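PDB 5TZJ: glycosyl transferase from Staphylococcus aureus, which combines a family 2 glycosyl transferase domain with a TarS-type linker domain and holds uridine-diphosphate-N-acetylglucosamine in its pocket. Local coordinates for residues K98-D103 / K198-A203; V115-M120 / S131-T136; N165-P170 / Q179-K184. All blocks are in the same frame, centred on the assembly; numbering follows the deposited sequence.

Interactions 1 and 2 meet directly, with centres 11 Å apart: strand 115-122 lies beside strand 201-203 in the main sheet, and the backbone Lys119 O probably accepts from Tyr200 N at 2.9 Å. Interaction 3 stands apart, its centre 20 Å from that of interaction 2 and its nearest atoms about 6 Å away, without touching; further along helix 177-188, Tyr186 packs on Leu117 of interaction 2. Along the chain, both interaction 2 and interaction 3 fall inside the loop closed by interaction 1. Distance from the bound uridine-diphosphate-N-acetylglucosamine grades them: the side chain of Met120 is about 4 Å away and touches it, that of Phe169 is about 6 Å away, and that of Tyr200 about 13 Å.

Interaction 1 (K98-D103 / K198-A203); sequences KETLKD and KAYYYA
Tyr200 donates its phenol OH to Asp103 OD2, a short bond of 2.5 Å that joins the start of helix 100-111 to the residues leading into strand 201-203. The hydroxyl reaches OD2 on the anti side of the carboxylate, slightly out of its plane, and ring and carboxylate stand 79° apart. This is the tight half of the contact. The ring is met at its edge and near its plane: Asp103 OD2 lies by the OH end, while Thr100 OG1 sits 3.4 Å from Tyr200 CD1. That threonine hydroxyl has its polar partner just before the helix, in Asn97 O. Over one face of the ring runs the lysine two residues earlier, with Lys198 CG 3.3 Å above the plane.

The other half is looser and faces solvent more. Lys198 CG is wedged between the backbone N and carbonyl carbon (chi1 55°), and a bend further out (chi3 73°) carries the amino group to two acids one helical turn apart. Both ties are slack: Lys198 NZ makes a weak bond to Asp103 OD2 at 3.3 Å and a long salt bridge to Glu99 OE2 at 3.6 Å. Glu99, the N-cap residue, is held more firmly within its own turn, where Lys102 NZ meets OE1 at 2.9 Å. Asp27 is a second acid for Lys102, so the network alternates charges, and the lysine near OD2 would probably stabilise the Asp103 carboxylate.

Around this corner, Leu101 packs on Phe28 behind the helix, Tyr200 lies against Ile118 of strand 115-122, and strand 201-203 runs between that strand and strand 95-96.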
ATOM      1  N   LYS A  98      11.731  13.673 -15.249  1.00 49.43           N
ATOM      2  CA  LYS A  98      11.792  15.131 -15.281  1.00 51.52           C
ATOM      3  C   LYS A  98      10.491  15.757 -15.783  1.00 50.67           C
ATOM      4  O   LYS A  98      10.204  16.912 -15.452  1.00 49.99           O
ATOM      5  CB  LYS A  98      12.980  15.591 -16.132  1.00 54.04           C
ATOM      6  CG  LYS A  98      12.708  15.519 -17.607  1.00 57.68           C
ATOM      7  CD  LYS A  98      13.878  16.039 -18.430  1.00 64.41           C
ATOM      8  CE  LYS A  98      14.710  14.887 -18.967  1.00 70.08           C
ATOM      9  NZ  LYS A  98      13.896  14.001 -19.863  1.00 74.46           N
ATOM     10  N   GLU A  99       9.679  15.018 -16.536  1.00 50.66           N
ATOM     11  CA  GLU A  99       8.393  15.510 -17.006  1.00 52.80           C
ATOM     12  C   GLU A  99       7.231  15.119 -16.094  1.00 53.43           C
ATOM     13  O   GLU A  99       6.071  15.389 -16.433  1.00 55.78           O
ATOM     14  CB  GLU A  99       8.157  15.012 -18.431  1.00 57.40           C
ATOM     15  CG  GLU A  99       9.318  15.392 -19.338  1.00 63.98           C
ATOM     16  CD  GLU A  99       9.105  15.002 -20.781  1.00 72.25           C
ATOM     17  OE1 GLU A  99       8.272  15.632 -21.483  1.00 71.68           O
ATOM     18  OE2 GLU A  99       9.782  14.047 -21.207  1.00 78.08           O
ATOM     19  N   THR A 100       7.513  14.525 -14.934  1.00 45.43           N
ATOM     20  CA  THR A 100       6.439  14.020 -14.082  1.00 43.63           C
ATOM     21  C   THR A 100       5.443  15.112 -13.720  1.00 42.72           C
ATOM     22  O   THR A 100       4.240  14.964 -13.951  1.00 42.53           O
ATOM     23  CB  THR A 100       7.018  13.391 -12.819  1.00 40.22           C
ATOM     24  OG1 THR A 100       7.791  12.245 -13.192  1.00 42.69           O
ATOM     25  CG2 THR A 100       5.909  12.976 -11.885  1.00 37.65           C
ATOM     26  N   LEU A 101       5.919  16.221 -13.155  1.00 43.28           N
ATOM     27  CA  LEU A 101       4.977  17.239 -12.689  1.00 44.72           C
ATOM     28  C   LEU A 101       4.275  17.927 -13.861  1.00 48.00           C
ATOM     29  O   LEU A 101       3.096  18.287 -13.763  1.00 46.56           O
ATOM     30  CB  LEU A 101       5.696  18.265 -11.795  1.00 43.72           C
ATOM     31  CG  LEU A 101       6.288  17.744 -10.471  1.00 41.17           C
ATOM     32  CD1 LEU A 101       6.605  18.899  -9.473  1.00 48.69           C
ATOM     33  CD2 LEU A 101       5.394  16.673  -9.828  1.00 42.43           C
ATOM     34  N   LYS A 102       4.986  18.138 -14.964  1.00 48.93           N
ATOM     35  CA  LYS A 102       4.344  18.698 -16.150  1.00 58.05           C
ATOM     36  C   LYS A 102       3.259  17.756 -16.676  1.00 51.54           C
ATOM     37  O   LYS A 102       2.099  18.153 -16.837  1.00 52.50           O
ATOM     38  CB  LYS A 102       5.390  18.976 -17.226  1.00 59.11           C
ATOM     39  CG  LYS A 102       4.836  19.576 -18.493  1.00 58.73           C
ATOM     40  CD  LYS A 102       5.946  19.694 -19.507  1.00 63.05           C
ATOM     41  CE  LYS A 102       6.572  18.338 -19.815  1.00 60.38           C
ATOM     42  NZ  LYS A 102       7.511  18.405 -20.977  1.00 65.12           N
ATOM     43  N   ASP A 103       3.613  16.494 -16.913  1.00 50.24           N
ATOM     44  CA  ASP A 103       2.615  15.546 -17.415  1.00 55.53           C
ATOM     45  C   ASP A 103       1.436  15.422 -16.457  1.00 53.49           C
ATOM     46  O   ASP A 103       0.278  15.417 -16.890  1.00 48.80           O
ATOM     47  CB  ASP A 103       3.245  14.177 -17.659  1.00 48.87           C
ATOM     48  CG  ASP A 103       4.200  14.167 -18.832  1.00 58.14           C
ATOM     49  OD1 ASP A 103       4.455  15.252 -19.435  1.00 54.49           O
ATOM     50  OD2 ASP A 103       4.700  13.059 -19.141  1.00 55.66           O
ATOM     51  N   LYS A 198       4.894   7.419 -19.547  1.00 53.49           N
ATOM     52  CA  LYS A 198       6.280   6.976 -19.417  1.00 55.16           C
ATOM     53  C   LYS A 198       6.522   6.446 -18.005  1.00 52.05           C
ATOM     54  O   LYS A 198       5.597   6.324 -17.189  1.00 46.58           O
ATOM     55  CB  LYS A 198       7.257   8.091 -19.796  1.00 59.17           C
ATOM     56  CG  LYS A 198       7.054   9.371 -19.042  1.00 58.78           C
ATOM     57  CD  LYS A 198       7.492  10.587 -19.860  1.00 60.67           C
ATOM     58  CE  LYS A 198       6.513  10.868 -20.976  1.00 61.59           C
ATOM     59  NZ  LYS A 198       6.704  12.208 -21.580  1.00 62.21           N
ATOM     60  N   ALA A 199       7.767   6.048 -17.749  1.00 51.58           N
ATOM     61  CA  ALA A 199       8.173   5.687 -16.396  1.00 51.34           C
ATOM     62  C   ALA A 199       8.299   6.970 -15.582  1.00 47.81           C
ATOM     63  O   ALA A 199       9.206   7.770 -15.822  1.00 51.98           O
ATOM     64  CB  ALA A 199       9.486   4.909 -16.435  1.00 53.74           C
ATOM     65  N   TYR A 200       7.382   7.196 -14.642  1.00 43.55           N
ATOM     66  CA  TYR A 200       7.421   8.418 -13.828  1.00 44.26           C
ATOM     67  C   TYR A 200       8.102   8.229 -12.480  1.00 43.72           C
ATOM     68  O   TYR A 200       8.975   9.023 -12.111  1.00 45.31           O
ATOM     69  CB  TYR A 200       5.999   8.970 -13.620  1.00 42.17           C
ATOM     70  CG  TYR A 200       5.384   9.470 -14.916  1.00 46.39           C
ATOM     71  CD1 TYR A 200       5.757  10.702 -15.463  1.00 49.63           C
ATOM     72  CD2 TYR A 200       4.469   8.695 -15.613  1.00 47.40           C
ATOM     73  CE1 TYR A 200       5.205  11.161 -16.670  1.00 52.02           C
ATOM     74  CE2 TYR A 200       3.931   9.127 -16.825  1.00 49.65           C
ATOM     75  CZ  TYR A 200       4.286  10.362 -17.343  1.00 51.55           C
ATOM     76  OH  TYR A 200       3.723  10.791 -18.524  1.00 53.23           O
ATOM     77  N   TYR A 201       7.717   7.202 -11.729  1.00 39.57           N
ATOM     78  CA  TYR A 201       8.242   6.982 -10.390  1.00 40.67           C
ATOM     79  C   TYR A 201       9.292   5.861 -10.445  1.00 41.01           C
ATOM     80  O   TYR A 201       8.961   4.685 -10.662  1.00 39.59           O
ATOM     81  CB  TYR A 201       7.096   6.670  -9.417  1.00 37.37           C
ATOM     82  CG  TYR A 201       7.565   6.704  -7.981  1.00 36.32           C
ATOM     83  CD1 TYR A 201       8.238   5.626  -7.435  1.00 34.61           C
ATOM     84  CD2 TYR A 201       7.384   7.838  -7.184  1.00 36.46           C
ATOM     85  CE1 TYR A 201       8.736   5.678  -6.149  1.00 32.82           C
ATOM     86  CE2 TYR A 201       7.846   7.876  -5.892  1.00 35.05           C
ATOM     87  CZ  TYR A 201       8.529   6.796  -5.381  1.00 35.11           C
ATOM     88  OH  TYR A 201       9.017   6.832  -4.089  1.00 37.30           O
ATOM     89  N   TYR A 202      10.552   6.215 -10.210  1.00 38.59           N
ATOM     90  CA  TYR A 202      11.627   5.227 -10.132  1.00 39.82           C
ATOM     91  C   TYR A 202      11.852   4.793  -8.687  1.00 41.42           C
ATOM     92  O   TYR A 202      12.216   5.608  -7.821  1.00 42.42           O
ATOM     93  CB  TYR A 202      12.921   5.781 -10.732  1.00 44.20           C
ATOM     94  CG  TYR A 202      12.762   6.175 -12.166  1.00 47.16           C
ATOM     95  CD1 TYR A 202      12.389   7.467 -12.506  1.00 50.26           C
ATOM     96  CD2 TYR A 202      12.964   5.262 -13.179  1.00 49.17           C
ATOM     97  CE1 TYR A 202      12.238   7.851 -13.826  1.00 54.41           C
ATOM     98  CE2 TYR A 202      12.823   5.635 -14.517  1.00 53.75           C
ATOM     99  CZ  TYR A 202      12.451   6.930 -14.827  1.00 55.08           C
ATOM    100  OH  TYR A 202      12.301   7.312 -16.133  1.00 59.10           O
ATOM    101  N   ALA A 203      11.664   3.508  -8.432  1.00 41.74           N
ATOM    102  CA  ALA A 203      11.832   2.931  -7.107  1.00 39.34           C
ATOM    103  C   ALA A 203      13.109   2.090  -7.113  1.00 44.42           C
ATOM    104  O   ALA A 203      13.256   1.173  -7.930  1.00 45.48           O
ATOM    105  CB  ALA A 203      10.599   2.112  -6.723  1.00 37.23           C
TER

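Interaction 2 (V115-M120 / S131-T136); sequences VLLIKM and SMFKET
Phe133 slides its ring under the backbone of Lys119, and Phe133 alone accounts for about half of all the surface buried here. Lys119 CA sits over one face, 3.7 Å from the ring centroid and 23° off the normal, a CH-pi contact; the backbone N of Met120 follows above the centre of the same face. On the opposite face Met132 CG, of the same segment as the ring, lies toward the rim.

Lys119 contributes more than its CA. Its CG lies anti to the backbone N (chi1 177°), which sends the chain back along Phe133, opposite in direction to the phenylalanine side chain, until CE passes 3.4 Å from Phe133 O. The amino group goes on to Ser196 O, and Ser196 OG bonds to Phe133 O.

Leu117 comes third. Its CB touches Phe133 CE1 at 3.8 Å, and its CD2 meets Met132 CG at 4.0 Å, the two side chains crossing at about a right angle.

Between the two segments the contact is apolar and CH-pi packing, with backbone oxygens touching carbon; the fit depends on shape and dispersion rather than on direct hydrogen bonds.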
ATOM      1  N   VAL A 115      -7.173  11.288  -7.309  1.00 35.45           N
ATOM      2  CA  VAL A 115      -6.019  10.438  -7.063  1.00 32.93           C
ATOM      3  C   VAL A 115      -5.456  10.090  -8.427  1.00 35.86           C
ATOM      4  O   VAL A 115      -6.193   9.612  -9.298  1.00 36.74           O
ATOM      5  CB  VAL A 115      -6.409   9.166  -6.262  1.00 30.45           C
ATOM      6  CG1 VAL A 115      -5.268   8.160  -6.172  1.00 26.57           C
ATOM      7  CG2 VAL A 115      -6.923   9.548  -4.887  1.00 32.03           C
ATOM      8  N   LEU A 116      -4.167  10.342  -8.639  1.00 35.40           N
ATOM      9  CA  LEU A 116      -3.544  10.033  -9.926  1.00 37.27           C
ATOM     10  C   LEU A 116      -2.432   9.023  -9.678  1.00 33.48           C
ATOM     11  O   LEU A 116      -1.429   9.341  -9.035  1.00 32.10           O
ATOM     12  CB  LEU A 116      -3.002  11.287 -10.617  1.00 33.38           C
ATOM     13  CG  LEU A 116      -2.252  11.147 -11.951  1.00 35.12           C
ATOM     14  CD1 LEU A 116      -3.052  10.402 -13.084  1.00 36.68           C
ATOM     15  CD2 LEU A 116      -1.832  12.497 -12.463  1.00 39.80           C
ATOM     16  N   LEU A 117      -2.614   7.818 -10.192  1.00 34.19           N
ATOM     17  CA  LEU A 117      -1.555   6.822 -10.182  1.00 32.94           C
ATOM     18  C   LEU A 117      -0.592   7.169 -11.298  1.00 33.95           C
ATOM     19  O   LEU A 117      -1.024   7.538 -12.391  1.00 36.91           O
ATOM     20  CB  LEU A 117      -2.129   5.407 -10.398  1.00 31.72           C
ATOM     21  CG  LEU A 117      -2.772   4.753  -9.167  1.00 31.34           C
ATOM     22  CD1 LEU A 117      -4.155   5.309  -8.878  1.00 33.47           C
ATOM     23  CD2 LEU A 117      -2.805   3.223  -9.262  1.00 33.37           C
ATOM     24  N   ILE A 118       0.711   7.035 -11.037  1.00 33.18           N
ATOM     25  CA  ILE A 118       1.720   7.308 -12.053  1.00 36.17           C
ATOM     26  C   ILE A 118       2.623   6.095 -12.191  1.00 36.85           C
ATOM     27  O   ILE A 118       2.987   5.459 -11.195  1.00 36.80           O
ATOM     28  CB  ILE A 118       2.526   8.573 -11.732  1.00 37.71           C
ATOM     29  CG1 ILE A 118       3.165   8.465 -10.333  1.00 30.94           C
ATOM     30  CG2 ILE A 118       1.647   9.815 -11.890  1.00 37.63           C
ATOM     31  CD1 ILE A 118       4.073   9.667 -10.034  1.00 35.66           C
ATOM     32  N   LYS A 119       2.930   5.738 -13.433  1.00 36.11           N
ATOM     33  CA  LYS A 119       3.583   4.465 -13.702  1.00 37.45           C
ATOM     34  C   LYS A 119       4.946   4.415 -13.023  1.00 39.45           C
ATOM     35  O   LYS A 119       5.720   5.375 -13.077  1.00 37.67           O
ATOM     36  CB  LYS A 119       3.731   4.249 -15.218  1.00 40.68           C
ATOM     37  CG  LYS A 119       4.463   2.963 -15.546  1.00 46.07           C
ATOM     38  CD  LYS A 119       4.806   2.854 -17.013  1.00 55.08           C
ATOM     39  CE  LYS A 119       3.591   2.767 -17.870  1.00 57.31           C
ATOM     40  NZ  LYS A 119       3.977   2.746 -19.332  1.00 62.70           N
ATOM     41  N   MET A 120       5.249   3.282 -12.395  1.00 41.62           N
ATOM     42  CA  MET A 120       6.519   3.131 -11.708  1.00 43.27           C
ATOM     43  C   MET A 120       7.469   2.234 -12.496  1.00 44.12           C
ATOM     44  O   MET A 120       7.060   1.443 -13.349  1.00 42.84           O
ATOM     45  CB  MET A 120       6.307   2.574 -10.299  1.00 42.78           C
ATOM     46  CG  MET A 120       5.085   3.120  -9.571  1.00 42.84           C
ATOM     47  SD  MET A 120       4.707   2.122  -8.102  1.00 42.02           S
ATOM     48  CE  MET A 120       6.282   2.298  -7.251  1.00 42.72           C
ATOM     49  N   SER A 131       0.541  -4.406 -13.113  1.00 49.28           N
ATOM     50  CA  SER A 131      -0.698  -4.859 -13.737  1.00 50.52           C
ATOM     51  C   SER A 131      -1.717  -3.739 -13.921  1.00 51.05           C
ATOM     52  O   SER A 131      -2.568  -3.842 -14.812  1.00 54.67           O
ATOM     53  CB  SER A 131      -1.329  -5.987 -12.921  1.00 49.21           C
ATOM     54  OG  SER A 131      -1.937  -5.492 -11.737  1.00 45.77           O
ATOM     55  N   MET A 132      -1.651  -2.672 -13.122  1.00 46.61           N
ATOM     56  CA  MET A 132      -2.560  -1.545 -13.289  1.00 46.21           C
ATOM     57  C   MET A 132      -1.986  -0.428 -14.168  1.00 44.17           C
ATOM     58  O   MET A 132      -2.631   0.607 -14.339  1.00 41.46           O
ATOM     59  CB  MET A 132      -2.970  -0.978 -11.913  1.00 43.50           C
ATOM     60  CG  MET A 132      -1.877  -0.241 -11.121  1.00 35.79           C
ATOM     61  SD  MET A 132      -0.511  -1.331 -10.678  1.00 34.32           S
ATOM     62  CE  MET A 132      -1.387  -2.525  -9.629  1.00 31.18           C
ATOM     63  N   PHE A 133      -0.800  -0.602 -14.736  1.00 45.98           N
ATOM     64  CA  PHE A 133      -0.149   0.472 -15.471  1.00 46.51           C
ATOM     65  C   PHE A 133       0.011   0.159 -16.953  1.00 51.64           C
ATOM     66  O   PHE A 133       0.827   0.792 -17.627  1.00 51.98           O
ATOM     67  CB  PHE A 133       1.212   0.792 -14.854  1.00 48.01           C
ATOM     68  CG  PHE A 133       1.128   1.512 -13.534  1.00 43.86           C
ATOM     69  CD1 PHE A 133       0.612   2.798 -13.462  1.00 42.94           C
ATOM     70  CD2 PHE A 133       1.572   0.904 -12.366  1.00 39.79           C
ATOM     71  CE1 PHE A 133       0.536   3.464 -12.240  1.00 37.95           C
ATOM     72  CE2 PHE A 133       1.508   1.561 -11.141  1.00 36.11           C
ATOM     73  CZ  PHE A 133       0.985   2.836 -11.083  1.00 38.35           C
ATOM     74  N   LYS A 134      -0.748  -0.805 -17.479  1.00 53.75           N
ATOM     75  CA  LYS A 134      -0.597  -1.153 -18.894  1.00 60.48           C
ATOM     76  C   LYS A 134      -1.195  -0.107 -19.821  1.00 62.74           C
ATOM     77  O   LYS A 134      -0.937  -0.155 -21.025  1.00 67.06           O
ATOM     78  CB  LYS A 134      -1.236  -2.514 -19.190  1.00 62.76           C
ATOM     79  CG  LYS A 134      -0.581  -3.704 -18.483  1.00 65.50           C
ATOM     80  CD  LYS A 134       0.854  -3.921 -18.952  1.00 71.30           C
ATOM     81  CE  LYS A 134       1.792  -4.278 -17.797  1.00 73.12           C
ATOM     82  NZ  LYS A 134       1.340  -5.473 -16.998  1.00 76.01           N
ATOM     83  N   GLU A 135      -1.968   0.834 -19.294  1.00 61.75           N
ATOM     84  CA  GLU A 135      -2.690   1.795 -20.109  1.00 63.11           C
ATOM     85  C   GLU A 135      -2.898   3.063 -19.294  1.00 57.61           C
ATOM     86  O   GLU A 135      -3.031   3.014 -18.066  1.00 53.28           O
ATOM     87  CB  GLU A 135      -4.037   1.212 -20.556  1.00 69.32           C
ATOM     88  CG  GLU A 135      -4.553   1.744 -21.889  1.00 78.70           C
ATOM     89  CD  GLU A 135      -5.757   0.953 -22.397  1.00 85.22           C
ATOM     90  OE1 GLU A 135      -6.237   1.250 -23.519  1.00 89.83           O
ATOM     91  OE2 GLU A 135      -6.219   0.031 -21.672  1.00 84.83           O
ATOM     92  N   THR A 136      -2.905   4.200 -19.972  1.00 56.37           N
ATOM     93  CA  THR A 136      -3.344   5.425 -19.329  1.00 52.45           C
ATOM     94  C   THR A 136      -4.864   5.445 -19.304  1.00 51.35           C
ATOM     95  O   THR A 136      -5.516   5.079 -20.286  1.00 53.47           O
ATOM     96  CB  THR A 136      -2.811   6.646 -20.066  1.00 55.70           C
ATOM     97  OG1 THR A 136      -1.377   6.679 -19.978  1.00 48.25           O
ATOM     98  CG2 THR A 136      -3.384   7.910 -19.471  1.00 56.44           C
TER

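Interaction 3 (N165-P170 / Q179-K184); sequences NDIYFP and QLFTMK
Phe181 stacks face to face on Phe169, centroids 3.8 Å apart and planes 10° from parallel. With CG anti to its backbone N (chi1 176°), the Phe181 side chain leaves the helix straight for the loop. CB lies 3.7 Å from Phe169 CD1, and CG is under Phe169 CE1 at 3.4 Å. On one side of the ring, CD2 meets Phe169 CZ at 3.5 Å, and CE2 lies beneath the same atom. On the other, CD1 has Tyr168 C at its edge, 3.6 Å off, and Ile167 CG2 nearby. Beyond it CE1 reaches Phe169 CE2 at 3.7 Å and lies beside Ile167 O, a buried carbonyl oxygen with no polar partner in the model. Phe181 CZ, the tip, comes to 3.8 Å from Phe169 CZ.

One turn on, Ile167 packs against Lys184 CB, and the extended lysine carries NZ to two waters that bond to the backbone of Asp166 and Tyr168.

Asp166, with positive phi, is the C-prime residue of the Schellman motif that ends helix 159-164. Arg75 of helix 72-81 makes a cation-pi contact with Phe169, Phe89 and Tyr157 from the sheet meet the Phe181 ring, and helix 218-233 packs on Leu180 and Lys184.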
ATOM      1  N   ASN A 165     -11.223  14.797   4.570  1.00 39.92           N
ATOM      2  CA  ASN A 165     -11.662  13.506   5.100  1.00 36.74           C
ATOM      3  C   ASN A 165     -10.758  12.977   6.190  1.00 36.22           C
ATOM      4  O   ASN A 165     -10.884  11.805   6.564  1.00 32.91           O
ATOM      5  CB  ASN A 165     -11.756  12.483   3.978  1.00 35.91           C
ATOM      6  CG  ASN A 165     -12.775  12.880   2.966  1.00 38.66           C
ATOM      7  OD1 ASN A 165     -13.979  12.829   3.249  1.00 42.16           O
ATOM      8  ND2 ASN A 165     -12.313  13.388   1.816  1.00 36.47           N
ATOM      9  N   ASP A 166      -9.831  13.799   6.686  1.00 40.59           N
ATOM     10  CA  ASP A 166      -8.964  13.424   7.805  1.00 44.19           C
ATOM     11  C   ASP A 166      -8.185  12.137   7.511  1.00 35.15           C
ATOM     12  O   ASP A 166      -8.208  11.181   8.291  1.00 31.91           O
ATOM     13  CB  ASP A 166      -9.786  13.281   9.085  1.00 54.15           C
ATOM     14  CG  ASP A 166      -8.926  13.222  10.325  1.00 62.08           C
ATOM     15  OD1 ASP A 166      -8.056  14.106  10.488  1.00 66.18           O
ATOM     16  OD2 ASP A 166      -9.118  12.288  11.134  1.00 64.50           O
ATOM     17  N   ILE A 167      -7.492  12.108   6.373  1.00 32.25           N
ATOM     18  CA  ILE A 167      -6.765  10.914   5.935  1.00 31.31           C
ATOM     19  C   ILE A 167      -5.296  11.137   6.260  1.00 30.54           C
ATOM     20  O   ILE A 167      -4.659  12.039   5.708  1.00 26.52           O
ATOM     21  CB  ILE A 167      -6.981  10.617   4.448  1.00 27.38           C
ATOM     22  CG1 ILE A 167      -8.469  10.382   4.196  1.00 29.75           C
ATOM     23  CG2 ILE A 167      -6.181   9.374   4.006  1.00 22.60           C
ATOM     24  CD1 ILE A 167      -8.804  10.137   2.662  1.00 30.50           C
ATOM     25  N   TYR A 168      -4.770  10.337   7.184  1.00 30.86           N
ATOM     26  CA  TYR A 168      -3.382  10.428   7.615  1.00 31.62           C
ATOM     27  C   TYR A 168      -2.794   9.033   7.624  1.00 29.31           C
ATOM     28  O   TYR A 168      -3.506   8.042   7.492  1.00 31.22           O
ATOM     29  CB  TYR A 168      -3.260  11.102   8.996  1.00 35.20           C
ATOM     30  CG  TYR A 168      -3.453  12.582   8.817  1.00 46.96           C
ATOM     31  CD1 TYR A 168      -2.423  13.370   8.294  1.00 51.97           C
ATOM     32  CD2 TYR A 168      -4.684  13.183   9.058  1.00 51.05           C
ATOM     33  CE1 TYR A 168      -2.597  14.742   8.063  1.00 57.91           C
ATOM     34  CE2 TYR A 168      -4.878  14.563   8.830  1.00 54.86           C
ATOM     35  CZ  TYR A 168      -3.830  15.331   8.333  1.00 58.29           C
ATOM     36  OH  TYR A 168      -3.996  16.681   8.091  1.00 58.37           O
ATOM     37  N   PHE A 169      -1.488   8.964   7.759  1.00 28.48           N
ATOM     38  CA  PHE A 169      -0.760   7.717   7.956  1.00 27.90           C
ATOM     39  C   PHE A 169      -0.807   7.305   9.423  1.00 28.53           C
ATOM     40  O   PHE A 169      -0.633   8.150  10.311  1.00 36.29           O
ATOM     41  CB  PHE A 169       0.715   7.888   7.525  1.00 29.18           C
ATOM     42  CG  PHE A 169       0.880   8.137   6.040  1.00 28.27           C
ATOM     43  CD1 PHE A 169       0.849   7.074   5.139  1.00 27.75           C
ATOM     44  CD2 PHE A 169       1.020   9.417   5.550  1.00 29.24           C
ATOM     45  CE1 PHE A 169       0.994   7.270   3.794  1.00 26.30           C
ATOM     46  CE2 PHE A 169       1.147   9.623   4.180  1.00 29.43           C
ATOM     47  CZ  PHE A 169       1.132   8.528   3.293  1.00 24.73           C
ATOM     48  N   PRO A 170      -0.993   6.021   9.716  1.00 29.73           N
ATOM     49  CA  PRO A 170      -0.711   5.547  11.083  1.00 32.92           C
ATOM     50  C   PRO A 170       0.742   5.843  11.433  1.00 30.98           C
ATOM     51  O   PRO A 170       1.632   5.706  10.593  1.00 34.83           O
ATOM     52  CB  PRO A 170      -0.966   4.038  10.997  1.00 33.54           C
ATOM     53  CG  PRO A 170      -1.937   3.907   9.842  1.00 35.61           C
ATOM     54  CD  PRO A 170      -1.531   4.957   8.850  1.00 32.12           C
ATOM     55  N   GLN A 179      -1.095   1.169   3.462  1.00 22.51           N
ATOM     56  CA  GLN A 179      -2.235   0.469   2.878  1.00 22.87           C
ATOM     57  C   GLN A 179      -3.538   1.127   3.301  1.00 24.97           C
ATOM     58  O   GLN A 179      -4.439   1.316   2.474  1.00 26.21           O
ATOM     59  CB  GLN A 179      -2.219  -0.997   3.287  1.00 20.61           C
ATOM     60  CG  GLN A 179      -1.014  -1.737   2.638  1.00 25.81           C
ATOM     61  CD  GLN A 179      -1.119  -3.238   2.789  1.00 29.83           C
ATOM     62  OE1 GLN A 179      -2.226  -3.809   2.817  1.00 29.07           O
ATOM     63  NE2 GLN A 179       0.025  -3.893   2.859  1.00 33.82           N
ATOM     64  N   LEU A 180      -3.634   1.517   4.580  1.00 22.18           N
ATOM     65  CA  LEU A 180      -4.862   2.141   5.078  1.00 21.62           C
ATOM     66  C   LEU A 180      -5.018   3.536   4.471  1.00 21.18           C
ATOM     67  O   LEU A 180      -6.104   3.912   4.020  1.00 26.47           O
ATOM     68  CB  LEU A 180      -4.810   2.194   6.617  1.00 24.49           C
ATOM     69  CG  LEU A 180      -5.955   2.890   7.399  1.00 23.28           C
ATOM     70  CD1 LEU A 180      -7.290   2.225   7.028  1.00 24.26           C
ATOM     71  CD2 LEU A 180      -5.720   2.894   8.938  1.00 21.32           C
ATOM     72  N   PHE A 181      -3.920   4.296   4.428  1.00 19.99           N
ATOM     73  CA  PHE A 181      -3.928   5.644   3.869  1.00 20.00           C
ATOM     74  C   PHE A 181      -4.456   5.645   2.441  1.00 22.13           C
ATOM     75  O   PHE A 181      -5.365   6.407   2.096  1.00 26.66           O
ATOM     76  CB  PHE A 181      -2.509   6.200   3.911  1.00 21.15           C
ATOM     77  CG  PHE A 181      -2.365   7.593   3.263  1.00 21.18           C
ATOM     78  CD1 PHE A 181      -2.544   8.742   4.049  1.00 23.93           C
ATOM     79  CD2 PHE A 181      -2.032   7.731   1.936  1.00 21.74           C
ATOM     80  CE1 PHE A 181      -2.416  10.033   3.493  1.00 26.53           C
ATOM     81  CE2 PHE A 181      -1.911   9.045   1.331  1.00 22.53           C
ATOM     82  CZ  PHE A 181      -2.094  10.186   2.130  1.00 25.84           C
ATOM     83  N   THR A 182      -3.902   4.791   1.595  1.00 21.39           N
ATOM     84  CA  THR A 182      -4.301   4.819   0.197  1.00 21.52           C
ATOM     85  C   THR A 182      -5.684   4.199   0.004  1.00 21.36           C
ATOM     86  O   THR A 182      -6.440   4.659  -0.847  1.00 21.15           O
ATOM     87  CB  THR A 182      -3.247   4.092  -0.642  1.00 22.99           C
ATOM     88  OG1 THR A 182      -2.024   4.862  -0.612  1.00 26.57           O
ATOM     89  CG2 THR A 182      -3.750   3.894  -2.117  1.00 21.47           C
ATOM     90  N   MET A 183      -6.059   3.203   0.818  1.00 21.20           N
ATOM     91  CA  MET A 183      -7.413   2.658   0.696  1.00 22.54           C
ATOM     92  C   MET A 183      -8.448   3.710   1.063  1.00 26.05           C
ATOM     93  O   MET A 183      -9.480   3.841   0.382  1.00 26.87           O
ATOM     94  CB  MET A 183      -7.593   1.397   1.573  1.00 24.39           C
ATOM     95  CG  MET A 183      -7.120   0.124   0.933  1.00 29.26           C
ATOM     96  SD  MET A 183      -8.017  -0.369  -0.587  1.00 36.00           S
ATOM     97  CE  MET A 183      -9.718  -0.073  -0.106  1.00 29.07           C
ATOM     98  N   LYS A 184      -8.185   4.470   2.134  1.00 23.88           N
ATOM     99  CA  LYS A 184      -9.028   5.615   2.478  1.00 24.09           C
ATOM    100  C   LYS A 184      -9.100   6.612   1.324  1.00 24.98           C
ATOM    101  O   LYS A 184     -10.180   7.123   0.995  1.00 27.59           O
ATOM    102  CB  LYS A 184      -8.490   6.326   3.737  1.00 26.59           C
ATOM    103  CG  LYS A 184      -8.830   5.671   5.093  1.00 28.46           C
ATOM    104  CD  LYS A 184      -8.125   6.411   6.273  1.00 35.11           C
ATOM    105  CE  LYS A 184      -8.457   5.801   7.659  1.00 36.20           C
ATOM    106  NZ  LYS A 184      -7.735   6.432   8.828  1.00 33.44           N
TER
HETATM  107  O   HOH W   1      -6.565   8.881   8.687  1.00 40.72           O
HETATM  108  O   HOH W   2      -5.168   6.145   8.689  1.00 41.02           O